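Local coordinates for protein putatuve endo-xylanase (Clostridium stercorarium, PDB 1O8P) that probably binds xylan and related plant cell-wall glycans as the family 6 carbohydrate-binding module of a putative endo-xylanase, at residues 26-31 against 141-146. Numbering follows the deposited sequence.
Sequences FSNIQA and VDWFVF. With CA (calcium ion), chain B.
Gln30 and Asp142 share a calcium ion. Gln30 OE1 lies 2.4 Å from the metal, and Asp142 binds it through both OD1 and its backbone O. The Gln30 chain bends at chi2 (-57°), which brings its amide oxygen back to the ion. Glu32, Ser52 and a water complete the site. Asp142 OD2 forms a salt bridge with Arg80, which should help fix the carboxylate. Ala31 N donates to Asp142 O at 3.0 Å.

Next along the strands, Ile29 and Phe144 form an antiparallel hydrogen-bonded pair, with Ile29 N to Phe144 O at 2.6 Å and Phe144 N to Ile29 O at 2.9 Å. At the far end a water donates to both Phe26 O and Phe146 O.

The Asn28 amide stacks on the Trp143 indole, planes 11° apart, with ND2 3.4 Å above the ring plane. On the other side of the sheet, Ile29 CB sits over the face of the Phe144 ring. Ile29 CD1 also reaches the edge of Phe146.

The short strand 29-30 thus edges the four-stranded antiparallel sheet beside strand 140-147. This pairing and its calcium site fit the beta-sandwich of family 6 carbohydrate-binding modules.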
loop_
_atom_site.group_PDB
_atom_site.type_symbol
_atom_site.label_atom_id
_atom_site.label_comp_id
_atom_site.label_asym_id
_atom_site.label_seq_id
_atom_site.Cartn_x
_atom_site.Cartn_y
_atom_site.Cartn_z
ATOM N N PHE A 26 10.806 -1.874 -5.902
ATOM C CA PHE A 26 11.850 -1.125 -5.202
ATOM C C PHE A 26 11.903 0.385 -5.459
ATOM O O PHE A 26 12.736 1.029 -4.888
ATOM C CB PHE A 26 13.213 -1.784 -5.424
ATOM C CG PHE A 26 13.183 -3.254 -5.204
ATOM C CD1 PHE A 26 13.245 -3.776 -3.909
ATOM C CD2 PHE A 26 13.046 -4.139 -6.300
ATOM C CE1 PHE A 26 13.201 -5.145 -3.699
ATOM C CE2 PHE A 26 12.981 -5.495 -6.106
ATOM C CZ PHE A 26 13.069 -6.016 -4.807
ATOM N N SER A 27 11.026 0.925 -6.308
ATOM C CA SER A 27 10.718 2.370 -6.401
ATOM C C SER A 27 9.310 2.579 -5.888
ATOM O O SER A 27 8.463 1.708 -6.102
ATOM C CB SER A 27 10.689 2.878 -7.859
ATOM O OG SER A 27 11.749 2.386 -8.625
ATOM N N ASN A 28 9.048 3.735 -5.266
ATOM C CA ASN A 28 7.723 4.055 -4.731
ATOM C C ASN A 28 6.589 3.712 -5.669
ATOM O O ASN A 28 6.562 4.124 -6.846
ATOM C CB ASN A 28 7.615 5.520 -4.337
ATOM C CG ASN A 28 8.597 5.889 -3.262
ATOM O OD1 ASN A 28 9.253 5.030 -2.694
ATOM N ND2 ASN A 28 8.740 7.150 -3.011
ATOM N N ILE A 29 5.666 2.911 -5.166
ATOM C CA ILE A 29 4.413 2.701 -5.883
ATOM C C ILE A 29 3.413 3.696 -5.355
ATOM O O ILE A 29 3.067 3.652 -4.165
ATOM C CB ILE A 29 3.903 1.239 -5.725
ATOM C CG1 ILE A 29 4.993 0.237 -6.127
ATOM C CG2 ILE A 29 2.624 1.039 -6.581
ATOM C CD1 ILE A 29 4.918 -1.093 -5.417
ATOM N N GLN A 30 2.936 4.580 -6.237
ATOM C CA GLN A 30 2.021 5.627 -5.814
ATOM C C GLN A 30 0.716 4.920 -5.537
ATOM O O GLN A 30 0.223 4.191 -6.386
ATOM C CB GLN A 30 1.901 6.755 -6.869
ATOM C CG GLN A 30 3.218 7.526 -7.122
ATOM C CD GLN A 30 3.789 8.156 -5.836
ATOM O OE1 GLN A 30 3.028 8.535 -4.925
ATOM N NE2 GLN A 30 5.114 8.250 -5.745
ATOM N N ALA A 31 0.170 5.100 -4.337
ATOM C CA ALA A 31 -0.986 4.324 -3.921
ATOM C C ALA A 31 -2.225 4.678 -4.763
ATOM O O ALA A 31 -3.155 3.848 -4.921
ATOM C CB ALA A 31 -1.241 4.528 -2.432
ATOM N N VAL A 141 -2.902 6.917 2.220
ATOM C CA VAL A 141 -1.696 6.295 1.727
ATOM C C VAL A 141 -1.195 7.090 0.528
ATOM O O VAL A 141 -1.898 7.221 -0.472
ATOM C CB VAL A 141 -1.893 4.824 1.338
ATOM C CG1 VAL A 141 -0.499 4.133 1.146
ATOM C CG2 VAL A 141 -2.775 4.060 2.385
ATOM N N ASP A 142 0.012 7.641 0.669
ATOM C CA ASP A 142 0.655 8.416 -0.388
ATOM C C ASP A 142 1.299 7.395 -1.337
ATOM O O ASP A 142 0.963 7.346 -2.505
ATOM C CB ASP A 142 1.693 9.359 0.238
ATOM C CG ASP A 142 2.370 10.233 -0.754
ATOM O OD1 ASP A 142 2.125 10.133 -1.994
ATOM O OD2 ASP A 142 3.204 11.061 -0.369
ATOM N N TRP A 143 2.190 6.554 -0.804
ATOM C CA TRP A 143 2.874 5.546 -1.605
ATOM C C TRP A 143 3.331 4.430 -0.718
ATOM O O TRP A 143 3.270 4.544 0.521
ATOM C CB TRP A 143 4.075 6.121 -2.397
ATOM C CG TRP A 143 5.035 6.975 -1.628
ATOM C CD1 TRP A 143 5.174 8.351 -1.723
ATOM C CD2 TRP A 143 6.042 6.542 -0.685
ATOM N NE1 TRP A 143 6.187 8.788 -0.899
ATOM C CE2 TRP A 143 6.736 7.710 -0.244
ATOM C CE3 TRP A 143 6.441 5.292 -0.178
ATOM C CZ2 TRP A 143 7.791 7.658 0.707
ATOM C CZ3 TRP A 143 7.469 5.229 0.778
ATOM C CH2 TRP A 143 8.147 6.406 1.203
ATOM N N PHE A 144 3.790 3.354 -1.366
ATOM C CA PHE A 144 4.411 2.220 -0.682
ATOM C C PHE A 144 5.543 1.660 -1.524
ATOM O O PHE A 144 5.611 1.881 -2.741
ATOM C CB PHE A 144 3.378 1.142 -0.233
ATOM C CG PHE A 144 2.749 0.349 -1.352
ATOM C CD1 PHE A 144 1.737 0.913 -2.155
ATOM C CD2 PHE A 144 3.110 -0.971 -1.576
ATOM C CE1 PHE A 144 1.130 0.195 -3.200
ATOM C CE2 PHE A 144 2.480 -1.703 -2.626
ATOM C CZ PHE A 144 1.500 -1.115 -3.426
ATOM N N VAL A 145 6.457 0.966 -0.880
ATOM C CA VAL A 145 7.646 0.496 -1.570
ATOM C C VAL A 145 8.214 -0.687 -0.803
ATOM O O VAL A 145 7.963 -0.837 0.388
ATOM C CB VAL A 145 8.722 1.665 -1.806
ATOM C CG1 VAL A 145 9.407 2.119 -0.488
ATOM C CG2 VAL A 145 9.780 1.222 -2.823
ATOM N N PHE A 146 8.966 -1.534 -1.504
ATOM C CA PHE A 146 9.555 -2.752 -0.923
ATOM C C PHE A 146 11.088 -2.648 -0.888
ATOM O O PHE A 146 11.669 -1.834 -1.616
ATOM C CB PHE A 146 9.084 -4.005 -1.698
ATOM C CG PHE A 146 7.587 -4.231 -1.647
ATOM C CD1 PHE A 146 7.015 -4.980 -0.608
ATOM C CD2 PHE A 146 6.735 -3.654 -2.614
ATOM C CE1 PHE A 146 5.618 -5.187 -0.554
ATOM C CE2 PHE A 146 5.340 -3.845 -2.560
ATOM C CZ PHE A 146 4.776 -4.609 -1.539
HETATM CA CA CA B . 0.995 9.392 -3.965
HETATM O O HOH W 1 13.721 0.125 -2.254
HETATM O O HOH W 2 1.596 11.284 -5.411
#